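Local atomic coordinates of malonyl CoA-ACP transacylase (Xanthomonas oryzae pv. oryzae, PDB entry 3K89), a protein that probably transfers the malonyl group from malonyl-CoA to holo-acyl carrier protein, releasing coenzyme A. Residues A[67-72]-A[107-112]; A[71-76]-A[97-102]; A[113-118]-A[221-226]. All blocks are in the same frame, centred on the assembly; numbering follows the deposited sequence.

Interaction 1 of 3, residues A[67-72]-A[107-112]; sequences ALLAAG and LSLHDG
L69 of helix 61-81 points at helix 109-126, and L109, leaving the start of that helix to the side, brings its CD1 methyl up to it; the two side chains run alongside each other head to tail. The meeting is methyl against methyl: L69 CD2 lies 3.5 Å from L109 CD1, somewhat closer than an ordinary van der Waals contact. Both leucines extend with CG anti to the backbone N (chi1 -171° for L69, 173° for L109), which carries each isobutyl group out from its own helix and alongside the other. The second torsion of L69, 135°, departs from a staggered value, a sign of mild strain. Its other methyl, L69 CD1, turns to the backbone of the second helix and comes to 4.1 Å from G112 O. At G112, which has no side chain, the methyl meets the main chain; the nearest pair of CA atoms, 7.7 Å apart, is that of L69 and G112. The start of the second helix is capped by S108, whose OG accepts a bond from D111 N at 3.0 Å. Beyond the two segments, L69 rests on Y98 and T99 of helix 95-103, while L109 touches V102 of that helix and T34 and E37 of helix 30-42. The contact is buried and entirely apolar in its side chains. Its cohesion comes from shape and hydrophobic burial, and the polar detail of the S108 cap serves the end of one helix and not the interface.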
loop_
_atom_site.group_PDB
_atom_site.type_symbol
_atom_site.label_atom_id
_atom_site.label_comp_id
_atom_site.label_asym_id
_atom_site.label_seq_id
_atom_site.Cartn_x
_atom_site.Cartn_y
_atom_site.Cartn_z
ATOM N N ALA A 67 6.378 -3.508 -9.156
ATOM C CA ALA A 67 6.290 -2.296 -9.964
ATOM C C ALA A 67 6.005 -1.042 -9.117
ATOM O O ALA A 67 6.656 -0.009 -9.303
ATOM C CB ALA A 67 5.240 -2.471 -11.054
ATOM N N LEU A 68 5.061 -1.151 -8.180
ATOM C CA LEU A 68 4.737 -0.048 -7.290
ATOM C C LEU A 68 5.812 0.199 -6.251
ATOM O O LEU A 68 6.018 1.339 -5.828
ATOM C CB LEU A 68 3.420 -0.313 -6.572
ATOM C CG LEU A 68 2.204 -0.078 -7.463
ATOM C CD1 LEU A 68 0.979 -0.489 -6.674
ATOM C CD2 LEU A 68 2.127 1.386 -7.887
ATOM N N LEU A 69 6.485 -0.860 -5.820
ATOM C CA LEU A 69 7.625 -0.691 -4.920
ATOM C C LEU A 69 8.760 0.086 -5.601
ATOM O O LEU A 69 9.311 1.029 -5.024
ATOM C CB LEU A 69 8.104 -2.036 -4.379
ATOM C CG LEU A 69 9.149 -1.882 -3.266
ATOM C CD1 LEU A 69 8.905 -2.786 -2.051
ATOM C CD2 LEU A 69 10.529 -2.095 -3.843
ATOM N N ALA A 70 9.105 -0.324 -6.819
ATOM C CA ALA A 70 10.086 0.402 -7.626
ATOM C C ALA A 70 9.669 1.856 -7.806
ATOM O O ALA A 70 10.470 2.756 -7.610
ATOM C CB ALA A 70 10.288 -0.291 -8.982
ATOM N N ALA A 71 8.397 2.077 -8.115
ATOM C CA ALA A 71 7.893 3.426 -8.362
ATOM C C ALA A 71 8.017 4.317 -7.125
ATOM O O ALA A 71 8.484 5.447 -7.220
ATOM C CB ALA A 71 6.435 3.343 -8.831
ATOM N N GLY A 72 7.660 3.787 -5.963
ATOM C CA GLY A 72 7.754 4.586 -4.729
ATOM C C GLY A 72 9.200 4.879 -4.356
ATOM O O GLY A 72 9.530 5.997 -3.936
ATOM N N LEU A 107 15.393 -2.890 4.174
ATOM C CA LEU A 107 15.657 -3.831 3.101
ATOM C C LEU A 107 16.326 -3.119 1.926
ATOM O O LEU A 107 15.979 -1.979 1.614
ATOM C CB LEU A 107 14.347 -4.429 2.585
ATOM C CG LEU A 107 13.633 -5.408 3.525
ATOM C CD1 LEU A 107 12.266 -5.722 2.914
ATOM C CD2 LEU A 107 14.429 -6.684 3.726
ATOM N N SER A 108 17.244 -3.799 1.248
ATOM C CA SER A 108 17.731 -3.288 -0.053
ATOM C C SER A 108 16.580 -3.246 -1.057
ATOM O O SER A 108 15.600 -3.982 -0.922
ATOM C CB SER A 108 18.849 -4.181 -0.595
ATOM O OG SER A 108 18.333 -5.459 -0.960
ATOM N N LEU A 109 16.715 -2.401 -2.082
ATOM C CA LEU A 109 15.692 -2.360 -3.137
ATOM C C LEU A 109 15.582 -3.711 -3.852
ATOM O O LEU A 109 14.477 -4.200 -4.126
ATOM C CB LEU A 109 15.980 -1.217 -4.119
ATOM C CG LEU A 109 15.093 -1.148 -5.370
ATOM C CD1 LEU A 109 13.612 -1.017 -5.025
ATOM C CD2 LEU A 109 15.597 0.014 -6.236
ATOM N N HIS A 110 16.729 -4.329 -4.121
ATOM C CA HIS A 110 16.774 -5.662 -4.747
ATOM C C HIS A 110 15.922 -6.675 -3.954
ATOM O O HIS A 110 15.058 -7.366 -4.523
ATOM C CB HIS A 110 18.225 -6.151 -4.780
ATOM C CG HIS A 110 18.407 -7.477 -5.451
ATOM N ND1 HIS A 110 18.185 -8.679 -4.806
ATOM C CD2 HIS A 110 18.803 -7.792 -6.707
ATOM C CE1 HIS A 110 18.431 -9.675 -5.641
ATOM N NE2 HIS A 110 18.803 -9.165 -6.800
ATOM N N ASP A 111 16.206 -6.769 -2.658
ATOM C CA ASP A 111 15.493 -7.704 -1.776
ATOM C C ASP A 111 14.020 -7.351 -1.633
ATOM O O ASP A 111 13.179 -8.235 -1.603
ATOM C CB ASP A 111 16.133 -7.753 -0.400
ATOM C CG ASP A 111 17.426 -8.543 -0.376
ATOM O OD1 ASP A 111 17.760 -9.220 -1.377
ATOM O OD2 ASP A 111 18.086 -8.505 0.668
ATOM N N GLY A 112 13.709 -6.060 -1.521
ATOM C CA GLY A 112 12.320 -5.639 -1.415
ATOM C C GLY A 112 11.517 -6.049 -2.631
ATOM O O GLY A 112 10.388 -6.579 -2.498
#

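Interaction 2 of 3, residues A[71-76]-A[97-102]; sequences AGVAVW and EYTALV
The methyl of T99 sits against the backbone of G72, where the two helices come nearest, with CA atoms 6.3 Å apart. T99 CG2 is 3.8 Å from G72 CA, an approach open to it because the glycine has no side chain. In T99, OG1 stands beside the backbone N (chi1 -44°), which leaves CG2 anti to that N and aimed at helix 61-81. Next along helix 61-81, V73 slides past T99 and crosses V102 at about a right angle, with V73 CG2 3.6 Å from V102 CG1. These four residues form the close part of the contact, between helix segments whose axes pass at 9.4 Å and cross at -38°. Farther on the packing opens: W76 has its CB directed at the other segment, yet its side chain stays 5.4 Å away. This loose end is not a solvent side, since W76 is buried too and its ring meets that of F8, the planes nearly perpendicular. T99 follows closely on, and touches, a probable nucleophile elbow that includes the predicted active-site S94, about 9 Å away between side chains. Around the pair, helix 109-126 places L109 on V73, helix 30-42 lies against A71, V73 and A74, and helix 242-254 packs on the E97, Y98 and L101 flank of helix 95-103, which follows strand 86-92 of the parallel sheet.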
loop_
_atom_site.group_PDB
_atom_site.type_symbol
_atom_site.label_atom_id
_atom_site.label_comp_id
_atom_site.label_asym_id
_atom_site.label_seq_id
_atom_site.Cartn_x
_atom_site.Cartn_y
_atom_site.Cartn_z
ATOM N N ALA A 71 8.397 2.077 -8.115
ATOM C CA ALA A 71 7.893 3.426 -8.362
ATOM C C ALA A 71 8.017 4.317 -7.125
ATOM O O ALA A 71 8.484 5.447 -7.220
ATOM C CB ALA A 71 6.435 3.343 -8.831
ATOM N N GLY A 72 7.660 3.787 -5.963
ATOM C CA GLY A 72 7.754 4.586 -4.729
ATOM C C GLY A 72 9.200 4.879 -4.356
ATOM O O GLY A 72 9.530 5.997 -3.936
ATOM N N VAL A 73 10.057 3.867 -4.466
ATOM C CA VAL A 73 11.460 4.060 -4.185
ATOM C C VAL A 73 12.090 5.032 -5.199
ATOM O O VAL A 73 12.948 5.838 -4.807
ATOM C CB VAL A 73 12.224 2.708 -4.075
ATOM C CG1 VAL A 73 13.723 2.937 -3.877
ATOM C CG2 VAL A 73 11.673 1.902 -2.895
ATOM N N ALA A 74 11.669 4.987 -6.469
ATOM C CA ALA A 74 12.202 5.954 -7.462
ATOM C C ALA A 74 11.897 7.403 -7.057
ATOM O O ALA A 74 12.786 8.267 -7.093
ATOM C CB ALA A 74 11.681 5.673 -8.865
ATOM N N VAL A 75 10.661 7.670 -6.645
ATOM C CA VAL A 75 10.299 9.027 -6.228
ATOM C C VAL A 75 11.034 9.404 -4.921
ATOM O O VAL A 75 11.475 10.545 -4.757
ATOM C CB VAL A 75 8.773 9.208 -6.112
ATOM C CG1 VAL A 75 8.442 10.674 -5.699
ATOM C CG2 VAL A 75 8.111 8.847 -7.464
ATOM N N TRP A 76 11.182 8.435 -4.008
ATOM C CA TRP A 76 11.919 8.635 -2.759
ATOM C C TRP A 76 13.350 9.090 -3.048
ATOM O O TRP A 76 13.838 10.058 -2.459
ATOM C CB TRP A 76 11.951 7.322 -1.958
ATOM C CG TRP A 76 12.877 7.367 -0.758
ATOM C CD1 TRP A 76 14.096 6.738 -0.621
ATOM C CD2 TRP A 76 12.651 8.080 0.456
ATOM N NE1 TRP A 76 14.623 7.009 0.624
ATOM C CE2 TRP A 76 13.765 7.832 1.302
ATOM C CE3 TRP A 76 11.610 8.889 0.927
ATOM C CZ2 TRP A 76 13.867 8.374 2.578
ATOM C CZ3 TRP A 76 11.715 9.433 2.201
ATOM C CH2 TRP A 76 12.839 9.171 3.014
ATOM N N GLU A 97 3.816 -0.487 2.645
ATOM C CA GLU A 97 4.601 -0.675 3.868
ATOM C C GLU A 97 5.991 -1.231 3.527
ATOM O O GLU A 97 6.992 -0.914 4.187
ATOM C CB GLU A 97 3.836 -1.613 4.800
ATOM C CG GLU A 97 4.420 -1.797 6.193
ATOM C CD GLU A 97 3.353 -2.274 7.157
ATOM O OE1 GLU A 97 2.242 -1.704 7.136
ATOM O OE2 GLU A 97 3.616 -3.214 7.939
ATOM N N TYR A 98 6.060 -2.074 2.494
ATOM C CA TYR A 98 7.363 -2.585 2.058
ATOM C C TYR A 98 8.193 -1.499 1.392
ATOM O O TYR A 98 9.408 -1.398 1.608
ATOM C CB TYR A 98 7.135 -3.762 1.092
ATOM C CG TYR A 98 6.563 -4.967 1.808
ATOM C CD1 TYR A 98 5.179 -5.096 2.042
ATOM C CD2 TYR A 98 7.405 -6.002 2.209
ATOM C CE1 TYR A 98 4.663 -6.194 2.723
ATOM C CE2 TYR A 98 6.905 -7.104 2.873
ATOM C CZ TYR A 98 5.541 -7.197 3.122
ATOM O OH TYR A 98 5.074 -8.295 3.782
ATOM N N THR A 99 7.531 -0.672 0.591
ATOM C CA THR A 99 8.210 0.476 -0.001
ATOM C C THR A 99 8.803 1.343 1.114
ATOM O O THR A 99 9.951 1.782 0.999
ATOM C CB THR A 99 7.243 1.283 -0.866
ATOM O OG1 THR A 99 6.457 0.373 -1.671
ATOM C CG2 THR A 99 8.017 2.221 -1.784
ATOM N N ALA A 100 8.034 1.572 2.180
ATOM C CA ALA A 100 8.494 2.367 3.335
ATOM C C ALA A 100 9.733 1.742 3.979
ATOM O O ALA A 100 10.679 2.454 4.334
ATOM C CB ALA A 100 7.388 2.519 4.342
ATOM N N LEU A 101 9.735 0.415 4.099
ATOM C CA LEU A 101 10.867 -0.275 4.710
ATOM C C LEU A 101 12.124 -0.167 3.843
ATOM O O LEU A 101 13.235 -0.071 4.379
ATOM C CB LEU A 101 10.523 -1.732 5.036
ATOM C CG LEU A 101 9.525 -1.842 6.191
ATOM C CD1 LEU A 101 8.891 -3.232 6.197
ATOM C CD2 LEU A 101 10.188 -1.580 7.541
ATOM N N VAL A 102 11.948 -0.141 2.520
ATOM C CA VAL A 102 13.085 0.080 1.630
ATOM C C VAL A 102 13.573 1.521 1.799
ATOM O O VAL A 102 14.783 1.756 1.973
ATOM C CB VAL A 102 12.772 -0.271 0.148
ATOM C CG1 VAL A 102 13.961 0.030 -0.777
ATOM C CG2 VAL A 102 12.436 -1.752 0.042
#

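Interaction 3 of 3, residues A[113-118]-A[221-226]; sequences AHLVRL and LSWHAP
L115 extends with CG anti to its backbone N (chi1 -179°), and L221 sets its CG beside the backbone N (chi1 -53°), and thus anti to the carbonyl carbon; with these torsions the two leucines meet between helix 109-126 and the chain after helix 208-219. This is a contact within the acyl transferase fold, joining a helix to a loop of no regular secondary structure that leads to strand 231-232. The leucines lie at a slant to one another. One methyl of the loop residue, L221 CD1, lodges against the helix residue at two points, 4.0 Å from L115 CD2 and 4.1 Å from L115 CB. That same L115 CD2 is also the atom nearest the indole, 4.3 Å from W223 CZ2 and oblique to the ring plane, so a single methyl of the helix faces both loop residues. L115 is buried, whereas L221 and W223 are partly exposed, and the contact thus runs from the interior of the protein toward its surface. Helix 208-219 completes the surroundings of L115 through L214, A217 and M218, while Y98 of helix 95-103 also touches it. The indole is fixed from beyond the contact: R246 forms a cation-pi interaction with it, and W223 NE1 donates a hydrogen bond to M218 O.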
loop_
_atom_site.group_PDB
_atom_site.type_symbol
_atom_site.label_atom_id
_atom_site.label_comp_id
_atom_site.label_asym_id
_atom_site.label_seq_id
_atom_site.Cartn_x
_atom_site.Cartn_y
_atom_site.Cartn_z
ATOM N N ALA A 113 12.102 -5.822 -3.810
ATOM C CA ALA A 113 11.430 -6.145 -5.072
ATOM C C ALA A 113 11.232 -7.649 -5.184
ATOM O O ALA A 113 10.160 -8.101 -5.593
ATOM C CB ALA A 113 12.232 -5.605 -6.263
ATOM N N HIS A 114 12.259 -8.416 -4.813
ATOM C CA HIS A 114 12.138 -9.885 -4.818
ATOM C C HIS A 114 11.042 -10.332 -3.844
ATOM O O HIS A 114 10.171 -11.159 -4.183
ATOM C CB HIS A 114 13.481 -10.519 -4.450
ATOM C CG HIS A 114 13.415 -12.001 -4.241
ATOM N ND1 HIS A 114 13.074 -12.879 -5.247
ATOM C CD2 HIS A 114 13.671 -12.758 -3.149
ATOM C CE1 HIS A 114 13.109 -14.114 -4.781
ATOM N NE2 HIS A 114 13.471 -14.068 -3.510
ATOM N N LEU A 115 11.064 -9.756 -2.648
ATOM C CA LEU A 115 10.151 -10.165 -1.606
ATOM C C LEU A 115 8.685 -9.923 -1.981
ATOM O O LEU A 115 7.835 -10.756 -1.699
ATOM C CB LEU A 115 10.496 -9.450 -0.298
ATOM C CG LEU A 115 9.647 -9.791 0.933
ATOM C CD1 LEU A 115 9.694 -11.284 1.260
ATOM C CD2 LEU A 115 10.089 -8.951 2.135
ATOM N N VAL A 116 8.393 -8.775 -2.582
ATOM C CA VAL A 116 6.995 -8.479 -2.905
ATOM C C VAL A 116 6.508 -9.187 -4.165
ATOM O O VAL A 116 5.306 -9.426 -4.304
ATOM C CB VAL A 116 6.668 -6.967 -2.899
ATOM C CG1 VAL A 116 7.036 -6.352 -1.539
ATOM C CG2 VAL A 116 7.368 -6.245 -4.071
ATOM N N ARG A 117 7.422 -9.543 -5.073
ATOM C CA ARG A 117 7.045 -10.482 -6.141
ATOM C C ARG A 117 6.582 -11.806 -5.502
ATOM O O ARG A 117 5.518 -12.335 -5.872
ATOM C CB ARG A 117 8.204 -10.712 -7.125
ATOM C CG ARG A 117 7.902 -11.802 -8.186
ATOM C CD ARG A 117 7.613 -11.210 -9.534
ATOM N NE ARG A 117 7.088 -12.200 -10.490
ATOM C CZ ARG A 117 7.815 -12.857 -11.397
ATOM N NH1 ARG A 117 9.126 -12.663 -11.499
ATOM N NH2 ARG A 117 7.211 -13.726 -12.215
ATOM N N LEU A 118 7.346 -12.306 -4.530
ATOM C CA LEU A 118 6.964 -13.520 -3.792
ATOM C C LEU A 118 5.660 -13.307 -3.037
ATOM O O LEU A 118 4.768 -14.158 -3.085
ATOM C CB LEU A 118 8.057 -13.979 -2.828
ATOM C CG LEU A 118 9.356 -14.501 -3.433
ATOM C CD1 LEU A 118 10.290 -14.917 -2.310
ATOM C CD2 LEU A 118 9.099 -15.669 -4.396
ATOM N N LEU A 221 16.350 -13.183 4.306
ATOM C CA LEU A 221 16.932 -11.889 3.919
ATOM C C LEU A 221 17.643 -11.174 5.060
ATOM O O LEU A 221 17.432 -11.466 6.233
ATOM C CB LEU A 221 15.834 -10.972 3.364
ATOM C CG LEU A 221 14.953 -11.534 2.234
ATOM C CD1 LEU A 221 13.794 -10.574 1.942
ATOM C CD2 LEU A 221 15.713 -11.860 0.939
ATOM N N SER A 222 18.493 -10.224 4.677
ATOM C CA SER A 222 19.163 -9.322 5.592
ATOM C C SER A 222 18.229 -8.153 5.931
ATOM O O SER A 222 17.720 -7.475 5.029
ATOM C CB SER A 222 20.445 -8.810 4.922
ATOM O OG SER A 222 21.126 -7.902 5.759
ATOM N N TRP A 223 18.001 -7.948 7.223
ATOM C CA TRP A 223 17.164 -6.870 7.754
ATOM C C TRP A 223 18.053 -5.909 8.505
ATOM O O TRP A 223 18.867 -6.318 9.340
ATOM C CB TRP A 223 16.046 -7.439 8.654
ATOM C CG TRP A 223 15.061 -8.223 7.830
ATOM C CD1 TRP A 223 15.263 -9.453 7.275
ATOM C CD2 TRP A 223 13.759 -7.798 7.402
ATOM N NE1 TRP A 223 14.162 -9.832 6.543
ATOM C CE2 TRP A 223 13.232 -8.827 6.592
ATOM C CE3 TRP A 223 12.982 -6.651 7.628
ATOM C CZ2 TRP A 223 11.956 -8.751 6.006
ATOM C CZ3 TRP A 223 11.709 -6.570 7.038
ATOM C CH2 TRP A 223 11.219 -7.615 6.237
ATOM N N HIS A 224 17.923 -4.628 8.179
ATOM C CA HIS A 224 18.714 -3.572 8.797
ATOM C C HIS A 224 17.864 -2.686 9.696
ATOM O O HIS A 224 16.627 -2.615 9.543
ATOM C CB HIS A 224 19.372 -2.739 7.695
ATOM C CG HIS A 224 20.133 -3.562 6.707
ATOM N ND1 HIS A 224 21.378 -4.090 6.983
ATOM C CD2 HIS A 224 19.818 -3.980 5.460
ATOM C CE1 HIS A 224 21.801 -4.785 5.944
ATOM N NE2 HIS A 224 20.869 -4.744 5.008
ATOM N N ALA A 225 18.520 -1.998 10.631
ATOM C CA ALA A 225 17.834 -1.059 11.520
ATOM C C ALA A 225 17.223 0.090 10.696
ATOM O O ALA A 225 17.874 0.606 9.777
ATOM C CB ALA A 225 18.806 -0.514 12.555
ATOM N N PRO A 226 15.959 0.455 10.974
ATOM C CA PRO A 226 15.383 1.540 10.166
ATOM C C PRO A 226 16.009 2.895 10.489
ATOM O O PRO A 226 16.232 3.221 11.658
ATOM C CB PRO A 226 13.896 1.533 10.548
ATOM C CG PRO A 226 13.849 0.873 11.898
ATOM C CD PRO A 226 14.972 -0.143 11.888
#

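Overall arrangement
From the N terminus, helix 61-81 comes first and serves two contacts, its segments overlapping at A71 and G72. Interaction 2 closes the shorter loop, through strand 86-92 and the turn bearing S94 to helix 95-103. It nests inside the loop of interaction 1, which runs on to the start of helix 109-126. Interaction 3 follows in series: from helix 109-126 the chain passes through four strands of the mixed sheet and helix 208-219 before returning at 221-226. L107 packs on W223, and Y98 on V116, so that the three contacts adjoin in one packed region, tying helices 61-81, 95-103 and 109-126 to the loop after helix 208-219.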